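Local structure of alpha-L-rhamnosidase (Streptomyces avermitilis, 3W5M) at residues A[39-47]-A[59-70]; A[697-707]-A[766-777]. The protein hydrolyses terminal non-reducing alpha-L-rhamnose residues from alpha-L-rhamnosides, releasing L-rhamnose from citrus flavonoids and gum arabic, and binds L-rhamnose through a calcium-dependent carbohydrate-binding module. All coordinates share one frame; numbering follows the deposited sequence.

Interaction 1 of 2, residues A[39-47]-A[59-70]; sequences RQSAYQVRV and VWDSGKVVSDDS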
loop_
_atom_site.group_PDB
_atom_site.type_symbol
_atom_site.label_atom_id
_atom_site.label_comp_id
_atom_site.label_asym_id
_atom_site.label_seq_id
_atom_site.Cartn_x
_atom_site.Cartn_y
_atom_site.Cartn_z
ATOM N N ARG A 39 -12.607 -25.915 -27.508
ATOM C CA ARG A 39 -11.539 -26.323 -26.620
ATOM C C ARG A 39 -10.248 -26.346 -27.417
ATOM O O ARG A 39 -10.258 -26.598 -28.626
ATOM C CB ARG A 39 -11.774 -27.739 -26.081
ATOM C CG ARG A 39 -12.965 -27.931 -25.157
ATOM C CD ARG A 39 -13.080 -29.389 -24.719
ATOM N NE ARG A 39 -13.172 -30.321 -25.849
ATOM C CZ ARG A 39 -12.179 -31.108 -26.276
ATOM N NH1 ARG A 39 -10.994 -31.098 -25.676
ATOM N NH2 ARG A 39 -12.368 -31.908 -27.317
ATOM N N GLN A 40 -9.137 -26.115 -26.733
ATOM C CA GLN A 40 -7.819 -26.249 -27.346
ATOM C C GLN A 40 -7.285 -27.684 -27.196
ATOM O O GLN A 40 -7.307 -28.246 -26.109
ATOM C CB GLN A 40 -6.836 -25.248 -26.717
ATOM C CG GLN A 40 -5.388 -25.401 -27.160
ATOM C CD GLN A 40 -4.454 -24.631 -26.259
ATOM O OE1 GLN A 40 -4.501 -23.397 -26.217
ATOM N NE2 GLN A 40 -3.585 -25.349 -25.555
ATOM N N SER A 41 -6.807 -28.252 -28.310
ATOM C CA SER A 41 -6.141 -29.556 -28.310
ATOM C C SER A 41 -4.620 -29.424 -28.342
ATOM O O SER A 41 -3.918 -30.299 -27.831
ATOM C CB SER A 41 -6.618 -30.464 -29.474
ATOM O OG SER A 41 -6.530 -29.808 -30.725
ATOM N N ALA A 42 -4.116 -28.347 -28.945
ATOM C CA ALA A 42 -2.666 -28.171 -29.080
ATOM C C ALA A 42 -2.292 -26.715 -29.180
ATOM O O ALA A 42 -3.144 -25.893 -29.518
ATOM C CB ALA A 42 -2.168 -28.932 -30.316
ATOM N N TYR A 43 -1.023 -26.392 -28.919
ATOM C CA TYR A 43 -0.517 -25.033 -29.157
ATOM C C TYR A 43 0.884 -25.098 -29.723
ATOM O O TYR A 43 1.547 -26.120 -29.628
ATOM C CB TYR A 43 -0.499 -24.202 -27.859
ATOM C CG TYR A 43 0.466 -24.717 -26.800
ATOM C CD1 TYR A 43 1.815 -24.333 -26.812
ATOM C CD2 TYR A 43 0.034 -25.562 -25.772
ATOM C CE1 TYR A 43 2.704 -24.785 -25.853
ATOM C CE2 TYR A 43 0.929 -26.015 -24.796
ATOM C CZ TYR A 43 2.265 -25.635 -24.859
ATOM O OH TYR A 43 3.169 -26.060 -23.907
ATOM N N GLN A 44 1.336 -23.990 -30.279
ATOM C CA GLN A 44 2.704 -23.870 -30.720
ATOM C C GLN A 44 3.171 -22.472 -30.496
ATOM O O GLN A 44 2.560 -21.525 -31.006
ATOM C CB GLN A 44 2.831 -24.204 -32.215
ATOM C CG GLN A 44 4.204 -23.904 -32.817
ATOM C CD GLN A 44 4.295 -24.285 -34.289
ATOM O OE1 GLN A 44 3.273 -24.437 -34.960
ATOM N NE2 GLN A 44 5.524 -24.407 -34.803
ATOM N N VAL A 45 4.292 -22.336 -29.776
ATOM C CA VAL A 45 4.865 -21.034 -29.507
ATOM C C VAL A 45 6.169 -20.833 -30.261
ATOM O O VAL A 45 7.007 -21.718 -30.300
ATOM C CB VAL A 45 5.112 -20.826 -27.988
ATOM C CG1 VAL A 45 5.848 -19.508 -27.742
ATOM C CG2 VAL A 45 3.803 -20.918 -27.213
ATOM N N ARG A 46 6.329 -19.668 -30.861
ATOM C CA ARG A 46 7.617 -19.305 -31.450
ATOM C C ARG A 46 8.127 -18.041 -30.830
ATOM O O ARG A 46 7.346 -17.150 -30.541
ATOM C CB ARG A 46 7.478 -19.068 -32.940
ATOM C CG ARG A 46 7.155 -20.299 -33.740
ATOM C CD ARG A 46 6.903 -19.845 -35.157
ATOM N NE ARG A 46 6.925 -20.971 -36.077
ATOM C CZ ARG A 46 6.637 -20.872 -37.368
ATOM N NH1 ARG A 46 6.291 -19.697 -37.896
ATOM N NH2 ARG A 46 6.684 -21.959 -38.114
ATOM N N VAL A 47 9.447 -17.974 -30.650
ATOM C CA VAL A 47 10.123 -16.814 -30.091
ATOM C C VAL A 47 11.306 -16.512 -31.000
ATOM O O VAL A 47 12.022 -17.432 -31.409
ATOM C CB VAL A 47 10.657 -17.088 -28.649
ATOM C CG1 VAL A 47 11.222 -15.816 -28.038
ATOM C CG2 VAL A 47 9.597 -17.704 -27.755
ATOM N N VAL A 59 15.080 -18.100 -31.722
ATOM C CA VAL A 59 15.197 -18.338 -30.263
ATOM C C VAL A 59 14.553 -19.668 -29.871
ATOM O O VAL A 59 15.208 -20.556 -29.345
ATOM C CB VAL A 59 14.653 -17.125 -29.443
ATOM C CG1 VAL A 59 14.758 -17.355 -27.940
ATOM C CG2 VAL A 59 15.369 -15.842 -29.833
ATOM N N TRP A 60 13.262 -19.826 -30.147
ATOM C CA TRP A 60 12.546 -21.033 -29.750
ATOM C C TRP A 60 11.388 -21.318 -30.690
ATOM O O TRP A 60 10.778 -20.408 -31.240
ATOM C CB TRP A 60 12.001 -20.894 -28.328
ATOM C CG TRP A 60 11.412 -22.153 -27.710
ATOM C CD1 TRP A 60 11.943 -23.424 -27.743
ATOM C CD2 TRP A 60 10.229 -22.238 -26.903
ATOM N NE1 TRP A 60 11.148 -24.283 -27.032
ATOM C CE2 TRP A 60 10.090 -23.585 -26.502
ATOM C CE3 TRP A 60 9.272 -21.302 -26.479
ATOM C CZ2 TRP A 60 9.023 -24.025 -25.712
ATOM C CZ3 TRP A 60 8.204 -21.741 -25.705
ATOM C CH2 TRP A 60 8.091 -23.093 -25.321
ATOM N N ASP A 61 11.119 -22.601 -30.862
ATOM C CA ASP A 61 9.920 -23.079 -31.503
ATOM C C ASP A 61 9.528 -24.319 -30.745
ATOM O O ASP A 61 10.187 -25.336 -30.853
ATOM C CB ASP A 61 10.177 -23.425 -32.972
ATOM C CG ASP A 61 8.895 -23.737 -33.729
ATOM O OD1 ASP A 61 7.940 -24.308 -33.131
ATOM O OD2 ASP A 61 8.843 -23.404 -34.930
ATOM N N SER A 62 8.440 -24.254 -29.984
ATOM C CA SER A 62 8.016 -25.397 -29.185
ATOM C C SER A 62 7.634 -26.566 -30.079
ATOM O O SER A 62 7.520 -27.680 -29.586
ATOM C CB SER A 62 6.784 -25.047 -28.361
ATOM O OG SER A 62 5.731 -24.635 -29.228
ATOM N N GLY A 63 7.401 -26.293 -31.367
ATOM C CA GLY A 63 6.622 -27.203 -32.215
ATOM C C GLY A 63 5.195 -27.376 -31.685
ATOM O O GLY A 63 4.804 -26.746 -30.688
ATOM N N LYS A 64 4.412 -28.232 -32.334
ATOM C CA LYS A 64 3.018 -28.470 -31.923
ATOM C C LYS A 64 2.971 -29.297 -30.637
ATOM O O LYS A 64 3.407 -30.439 -30.607
ATOM C CB LYS A 64 2.218 -29.148 -33.048
ATOM C CG LYS A 64 0.748 -29.398 -32.733
ATOM C CD LYS A 64 0.035 -30.047 -33.920
ATOM C CE LYS A 64 -1.444 -30.241 -33.622
ATOM N NZ LYS A 64 -2.258 -30.503 -34.841
ATOM N N VAL A 65 2.444 -28.701 -29.564
ATOM C CA VAL A 65 2.408 -29.357 -28.262
ATOM C C VAL A 65 0.974 -29.727 -27.930
ATOM O O VAL A 65 0.080 -28.866 -27.911
ATOM C CB VAL A 65 3.006 -28.472 -27.132
ATOM C CG1 VAL A 65 3.105 -29.244 -25.832
ATOM C CG2 VAL A 65 4.373 -27.932 -27.513
ATOM N N VAL A 66 0.754 -31.017 -27.681
ATOM C CA VAL A 66 -0.585 -31.551 -27.378
ATOM C C VAL A 66 -0.902 -31.257 -25.914
ATOM O O VAL A 66 -0.279 -31.817 -25.009
ATOM C CB VAL A 66 -0.667 -33.073 -27.678
ATOM C CG1 VAL A 66 -2.038 -33.631 -27.319
ATOM C CG2 VAL A 66 -0.341 -33.340 -29.148
ATOM N N SER A 67 -1.856 -30.353 -25.692
ATOM C CA SER A 67 -2.148 -29.804 -24.363
ATOM C C SER A 67 -3.375 -28.915 -24.484
ATOM O O SER A 67 -3.583 -28.287 -25.531
ATOM C CB SER A 67 -0.972 -28.944 -23.858
ATOM O OG SER A 67 -1.308 -28.293 -22.634
ATOM N N ASP A 68 -4.189 -28.869 -23.435
ATOM C CA ASP A 68 -5.258 -27.876 -23.369
ATOM C C ASP A 68 -4.876 -26.658 -22.518
ATOM O O ASP A 68 -5.745 -25.862 -22.171
ATOM C CB ASP A 68 -6.583 -28.490 -22.877
ATOM C CG ASP A 68 -6.511 -29.020 -21.447
ATOM O OD1 ASP A 68 -5.531 -28.751 -20.717
ATOM O OD2 ASP A 68 -7.460 -29.721 -21.038
ATOM N N ASP A 69 -3.594 -26.521 -22.178
ATOM C CA ASP A 69 -3.121 -25.374 -21.383
ATOM C C ASP A 69 -3.036 -24.122 -22.247
ATOM O O ASP A 69 -2.407 -24.129 -23.307
ATOM C CB ASP A 69 -1.743 -25.652 -20.788
ATOM C CG ASP A 69 -1.779 -26.668 -19.651
ATOM O OD1 ASP A 69 -2.830 -26.843 -18.995
ATOM O OD2 ASP A 69 -0.724 -27.278 -19.403
ATOM N N SER A 70 -3.659 -23.047 -21.791
ATOM C CA SER A 70 -3.634 -21.792 -22.552
ATOM C C SER A 70 -3.317 -20.565 -21.688
ATOM O O SER A 70 -3.244 -19.412 -22.183
ATOM C CB SER A 70 -4.947 -21.616 -23.322
ATOM O OG SER A 70 -6.071 -21.467 -22.466
#

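Interaction 2 of 2, residues A[697-707]-A[766-777]; sequences DAGVTVPWALY and HSADLAARMATE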
loop_
_atom_site.group_PDB
_atom_site.type_symbol
_atom_site.label_atom_id
_atom_site.label_comp_id
_atom_site.label_asym_id
_atom_site.label_seq_id
_atom_site.Cartn_x
_atom_site.Cartn_y
_atom_site.Cartn_z
ATOM N N ASP A 697 -1.547 -16.869 9.135
ATOM C CA ASP A 697 -2.142 -17.785 8.158
ATOM C C ASP A 697 -2.321 -17.241 6.738
ATOM O O ASP A 697 -2.591 -18.013 5.817
ATOM C CB ASP A 697 -3.448 -18.353 8.697
ATOM C CG ASP A 697 -3.205 -19.164 9.943
ATOM O OD1 ASP A 697 -2.696 -20.309 9.812
ATOM O OD2 ASP A 697 -3.453 -18.614 11.042
ATOM N N ALA A 698 -2.140 -15.930 6.557
ATOM C CA ALA A 698 -2.114 -15.349 5.232
ATOM C C ALA A 698 -1.102 -16.040 4.335
ATOM O O ALA A 698 -1.305 -16.118 3.123
ATOM C CB ALA A 698 -1.824 -13.852 5.303
ATOM N N GLY A 699 -0.012 -16.516 4.923
ATOM C CA GLY A 699 1.025 -17.288 4.204
ATOM C C GLY A 699 0.522 -18.552 3.506
ATOM O O GLY A 699 1.166 -19.047 2.580
ATOM N N VAL A 700 -0.611 -19.091 3.981
ATOM C CA VAL A 700 -1.296 -20.237 3.387
ATOM C C VAL A 700 -2.525 -19.819 2.554
ATOM O O VAL A 700 -2.719 -20.273 1.408
ATOM C CB VAL A 700 -1.778 -21.223 4.497
ATOM C CG1 VAL A 700 -2.099 -22.583 3.872
ATOM C CG2 VAL A 700 -0.753 -21.321 5.614
ATOM N N THR A 701 -3.347 -18.924 3.108
ATOM C CA THR A 701 -4.642 -18.604 2.513
ATOM C C THR A 701 -4.531 -17.704 1.298
ATOM O O THR A 701 -5.345 -17.778 0.400
ATOM C CB THR A 701 -5.604 -17.903 3.493
ATOM O OG1 THR A 701 -5.003 -16.705 3.973
ATOM C CG2 THR A 701 -5.917 -18.801 4.719
ATOM N N VAL A 702 -3.530 -16.844 1.301
ATOM C CA VAL A 702 -3.365 -15.915 0.171
ATOM C C VAL A 702 -2.831 -16.645 -1.107
ATOM O O VAL A 702 -3.359 -16.424 -2.206
ATOM C CB VAL A 702 -2.559 -14.670 0.591
ATOM C CG1 VAL A 702 -2.364 -13.773 -0.606
ATOM C CG2 VAL A 702 -3.337 -13.855 1.651
ATOM N N PRO A 703 -1.817 -17.530 -0.974
ATOM C CA PRO A 703 -1.484 -18.347 -2.148
ATOM C C PRO A 703 -2.671 -19.161 -2.636
ATOM O O PRO A 703 -2.905 -19.288 -3.845
ATOM C CB PRO A 703 -0.350 -19.243 -1.644
ATOM C CG PRO A 703 0.294 -18.436 -0.568
ATOM C CD PRO A 703 -0.806 -17.671 0.088
ATOM N N TRP A 704 -3.460 -19.716 -1.705
ATOM C CA TRP A 704 -4.606 -20.495 -2.139
ATOM C C TRP A 704 -5.645 -19.643 -2.848
ATOM O O TRP A 704 -6.204 -20.051 -3.869
ATOM C CB TRP A 704 -5.256 -21.247 -0.958
ATOM C CG TRP A 704 -6.295 -22.207 -1.428
ATOM C CD1 TRP A 704 -7.648 -22.106 -1.263
ATOM C CD2 TRP A 704 -6.067 -23.411 -2.179
ATOM N NE1 TRP A 704 -8.283 -23.188 -1.850
ATOM C CE2 TRP A 704 -7.343 -24.003 -2.421
ATOM C CE3 TRP A 704 -4.910 -24.053 -2.668
ATOM C CZ2 TRP A 704 -7.497 -25.199 -3.141
ATOM C CZ3 TRP A 704 -5.062 -25.259 -3.385
ATOM C CH2 TRP A 704 -6.353 -25.815 -3.606
ATOM N N ALA A 705 -5.905 -18.455 -2.309
ATOM C CA ALA A 705 -6.831 -17.543 -2.961
ATOM C C ALA A 705 -6.359 -17.180 -4.391
ATOM O O ALA A 705 -7.172 -17.155 -5.313
ATOM C CB ALA A 705 -7.062 -16.299 -2.085
ATOM N N LEU A 706 -5.060 -16.946 -4.580
ATOM C CA LEU A 706 -4.525 -16.643 -5.931
ATOM C C LEU A 706 -4.653 -17.866 -6.826
ATOM O O LEU A 706 -5.029 -17.771 -7.971
ATOM C CB LEU A 706 -3.074 -16.182 -5.893
ATOM C CG LEU A 706 -2.702 -14.886 -5.150
ATOM C CD1 LEU A 706 -1.205 -14.604 -5.114
ATOM C CD2 LEU A 706 -3.431 -13.668 -5.753
ATOM N N TYR A 707 -4.409 -19.035 -6.268
ATOM C CA TYR A 707 -4.583 -20.241 -7.057
ATOM C C TYR A 707 -6.039 -20.443 -7.532
ATOM O O TYR A 707 -6.283 -20.733 -8.717
ATOM C CB TYR A 707 -4.048 -21.456 -6.305
ATOM C CG TYR A 707 -4.225 -22.701 -7.112
ATOM C CD1 TYR A 707 -3.452 -22.901 -8.270
ATOM C CD2 TYR A 707 -5.165 -23.667 -6.762
ATOM C CE1 TYR A 707 -3.601 -24.042 -9.039
ATOM C CE2 TYR A 707 -5.313 -24.822 -7.526
ATOM C CZ TYR A 707 -4.527 -24.987 -8.662
ATOM O OH TYR A 707 -4.644 -26.111 -9.462
ATOM N N HIS A 766 -7.304 -25.517 9.470
ATOM C CA HIS A 766 -7.572 -25.000 8.129
ATOM C C HIS A 766 -6.274 -24.883 7.315
ATOM O O HIS A 766 -6.261 -25.188 6.101
ATOM C CB HIS A 766 -8.252 -23.629 8.197
ATOM C CG HIS A 766 -8.723 -23.112 6.868
ATOM N ND1 HIS A 766 -9.623 -23.791 6.076
ATOM C CD2 HIS A 766 -8.428 -21.966 6.206
ATOM C CE1 HIS A 766 -9.869 -23.087 4.984
ATOM N NE2 HIS A 766 -9.152 -21.977 5.035
ATOM N N SER A 767 -5.214 -24.409 7.971
ATOM C CA SER A 767 -3.899 -24.365 7.332
ATOM C C SER A 767 -3.393 -25.764 6.929
ATOM O O SER A 767 -2.837 -25.926 5.845
ATOM C CB SER A 767 -2.880 -23.639 8.197
ATOM O OG SER A 767 -3.134 -22.260 8.122
ATOM N N ALA A 768 -3.598 -26.765 7.787
ATOM C CA ALA A 768 -3.250 -28.144 7.435
ATOM C C ALA A 768 -4.053 -28.651 6.229
ATOM O O ALA A 768 -3.513 -29.350 5.361
ATOM C CB ALA A 768 -3.451 -29.076 8.638
ATOM N N ASP A 769 -5.338 -28.301 6.197
ATOM C CA ASP A 769 -6.276 -28.662 5.128
ATOM C C ASP A 769 -5.782 -28.049 3.819
ATOM O O ASP A 769 -5.668 -28.730 2.791
ATOM C CB ASP A 769 -7.664 -28.119 5.477
ATOM C CG ASP A 769 -8.738 -28.456 4.450
ATOM O OD1 ASP A 769 -8.476 -29.080 3.397
ATOM O OD2 ASP A 769 -9.900 -28.091 4.704
ATOM N N LEU A 770 -5.494 -26.751 3.855
ATOM C CA LEU A 770 -5.043 -26.102 2.639
ATOM C C LEU A 770 -3.716 -26.649 2.160
ATOM O O LEU A 770 -3.510 -26.801 0.941
ATOM C CB LEU A 770 -4.968 -24.587 2.819
ATOM C CG LEU A 770 -6.286 -23.839 2.957
ATOM C CD1 LEU A 770 -5.986 -22.333 2.948
ATOM C CD2 LEU A 770 -7.328 -24.225 1.914
ATOM N N ALA A 771 -2.804 -26.939 3.087
ATOM C CA ALA A 771 -1.524 -27.497 2.679
ATOM C C ALA A 771 -1.725 -28.840 1.940
ATOM O O ALA A 771 -1.026 -29.116 0.965
ATOM C CB ALA A 771 -0.581 -27.647 3.860
ATOM N N ALA A 772 -2.692 -29.654 2.384
ATOM C CA ALA A 772 -2.979 -30.920 1.685
ATOM C C ALA A 772 -3.521 -30.662 0.282
ATOM O O ALA A 772 -3.172 -31.373 -0.667
ATOM C CB ALA A 772 -3.955 -31.794 2.482
ATOM N N ARG A 773 -4.364 -29.643 0.152
ATOM C CA ARG A 773 -4.940 -29.267 -1.126
ATOM C C ARG A 773 -3.834 -28.798 -2.079
ATOM O O ARG A 773 -3.855 -29.155 -3.262
ATOM C CB ARG A 773 -6.025 -28.203 -0.946
ATOM C CG ARG A 773 -7.283 -28.692 -0.218
ATOM C CD ARG A 773 -8.380 -27.643 -0.303
ATOM N NE ARG A 773 -9.148 -27.521 0.937
ATOM C CZ ARG A 773 -9.988 -26.519 1.193
ATOM N NH1 ARG A 773 -10.179 -25.545 0.291
ATOM N NH2 ARG A 773 -10.645 -26.490 2.350
ATOM N N MET A 774 -2.876 -28.028 -1.557
ATOM C CA MET A 774 -1.723 -27.547 -2.350
ATOM C C MET A 774 -0.843 -28.705 -2.819
ATOM O O MET A 774 -0.470 -28.767 -4.001
ATOM C CB MET A 774 -0.852 -26.582 -1.537
ATOM C CG MET A 774 -1.540 -25.266 -1.208
ATOM S SD MET A 774 -0.411 -24.175 -0.326
ATOM C CE MET A 774 -1.499 -22.800 0.042
ATOM N N ALA A 775 -0.497 -29.603 -1.887
ATOM C CA ALA A 775 0.345 -30.761 -2.201
ATOM C C ALA A 775 -0.306 -31.527 -3.336
ATOM O O ALA A 775 0.373 -31.947 -4.293
ATOM C CB ALA A 775 0.517 -31.653 -0.968
ATOM N N THR A 776 -1.624 -31.696 -3.224
ATOM C CA THR A 776 -2.435 -32.413 -4.206
ATOM C C THR A 776 -2.381 -31.731 -5.586
ATOM O O THR A 776 -2.081 -32.379 -6.582
ATOM C CB THR A 776 -3.890 -32.586 -3.705
ATOM O OG1 THR A 776 -3.877 -33.392 -2.517
ATOM C CG2 THR A 776 -4.777 -33.254 -4.730
ATOM N N GLU A 777 -2.645 -30.430 -5.642
ATOM C CA GLU A 777 -2.548 -29.716 -6.922
ATOM C C GLU A 777 -1.174 -29.802 -7.568
ATOM O O GLU A 777 -1.061 -29.820 -8.792
ATOM C CB GLU A 777 -2.977 -28.256 -6.772
ATOM C CG GLU A 777 -4.434 -28.090 -6.324
ATOM C CD GLU A 777 -5.455 -28.672 -7.302
ATOM O OE1 GLU A 777 -5.419 -28.331 -8.501
ATOM O OE2 GLU A 777 -6.310 -29.473 -6.877
#

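Interaction 1 of 2, residues A[39-47]-A[59-70]
Q40 reaches the turn after strand 60-66 on an extended chain, its CG turned away from the backbone N (chi1 173°), while chi1 of 65° sets Y43 CG between its backbone N and carbonyl carbon, which lays the ring alongside V65. Q40 NE2 gives one hydrogen to S67 O at 2.9 Å, nearly straight and in the amide plane, and the other to D69 O at 2.8 Å; W29 binds OE1, fixing the amide's rotation. With an alanine here, the carbonyls of S67 and D69 would probably lose their shared donor, and W29 its acceptor. V65 CB lies over one face of the Y43 ring, 3.9 Å from its centroid, and S67 CB meets the ring edge. Y43 and V65 also exchange backbone hydrogen bonds. Farther along, the pairing slips by one residue: S62 OG replaces a backbone acceptor, taking V45 N at 2.8 Å and giving its own hydrogen to G63 O. D61 OD1 receives Q44 NE2 at 2.9 Å on its syn lone pair and G63 N in an Asx turn, while OD2 forms a salt bridge with R46 NE through a weak hydrogen bond. W60 packs against V45 and V47; V47 O accepts from both V59 N and W60 N in a classic bulge. The whole is an interrupted antiparallel beta hairpin, with 60-66 an edge strand of a four-stranded sheet in the N-terminal immunoglobulin-like domain.

Interaction 2 of 2, residues A[697-707]-A[766-777]
W704 and L770 form the tight middle of this helix pair, where L770 CD2 sits over one face of the indole, 4.0 Å from the centroid of the five-membered ring. Chi1 of -171° swings the indole away from its own backbone N and across helix 756-777, as a knob among L770, R773, M774 and E777. M774 slides past it in the opposite direction, CG 3.9 Å from W704 CE3, and its extended chain brings CE against V700 CG1 and P703 CB. V700 CG1 also meets L770 CB at 3.7 Å, and T701 CG2 touches L770 CD1. At the start of helix 698-710, S767 OG donates to D697 OD1 over 2.6 Å, on its anti side and tilted from the carboxylate plane; W726 gives a second bond to the same oxygen, and G694 N holds OD2. Toward the C-terminal ends the contact loosens: R773 and E777 are partly exposed. R773 lays CB 3.6 Å from W704 CH2 and turns its guanidinium almost perpendicular to the indole, gripping D769 side-on with NE and NH2 within its own helix. Beyond it the bent chain of E777 brings OE1 to Y707 OH, which donates over 2.5 Å. The segment axes approach to 9.7 Å and cross at 42°, running broadly in the same direction: helix-to-helix packing with a tryptophan knob in a hole, within the (alpha/alpha)6-barrel of this family 78 glycoside hydrolase.

Interactions 1 and 2 belong to different domains and follow one another along the chain; their centres are 30 Å apart and their nearest atoms about 10 Å, so they do not touch. The hairpin of interaction 1 lies away from the rhamnose sites, yet it meets the C-terminal region of the chain: N987 hydrogen-bonds Q40, D68 and S70. Interaction 2 lies near the rhamnose site of the barrel. The side chain of D697 is about 6 Å from that of W695, and T701's is about 11 Å from that of D643, both residues that bind rhamnose. Interaction 1 joins strands of the N-terminal sheet, interaction 2 two helices of the barrel near these rhamnose-binding residues.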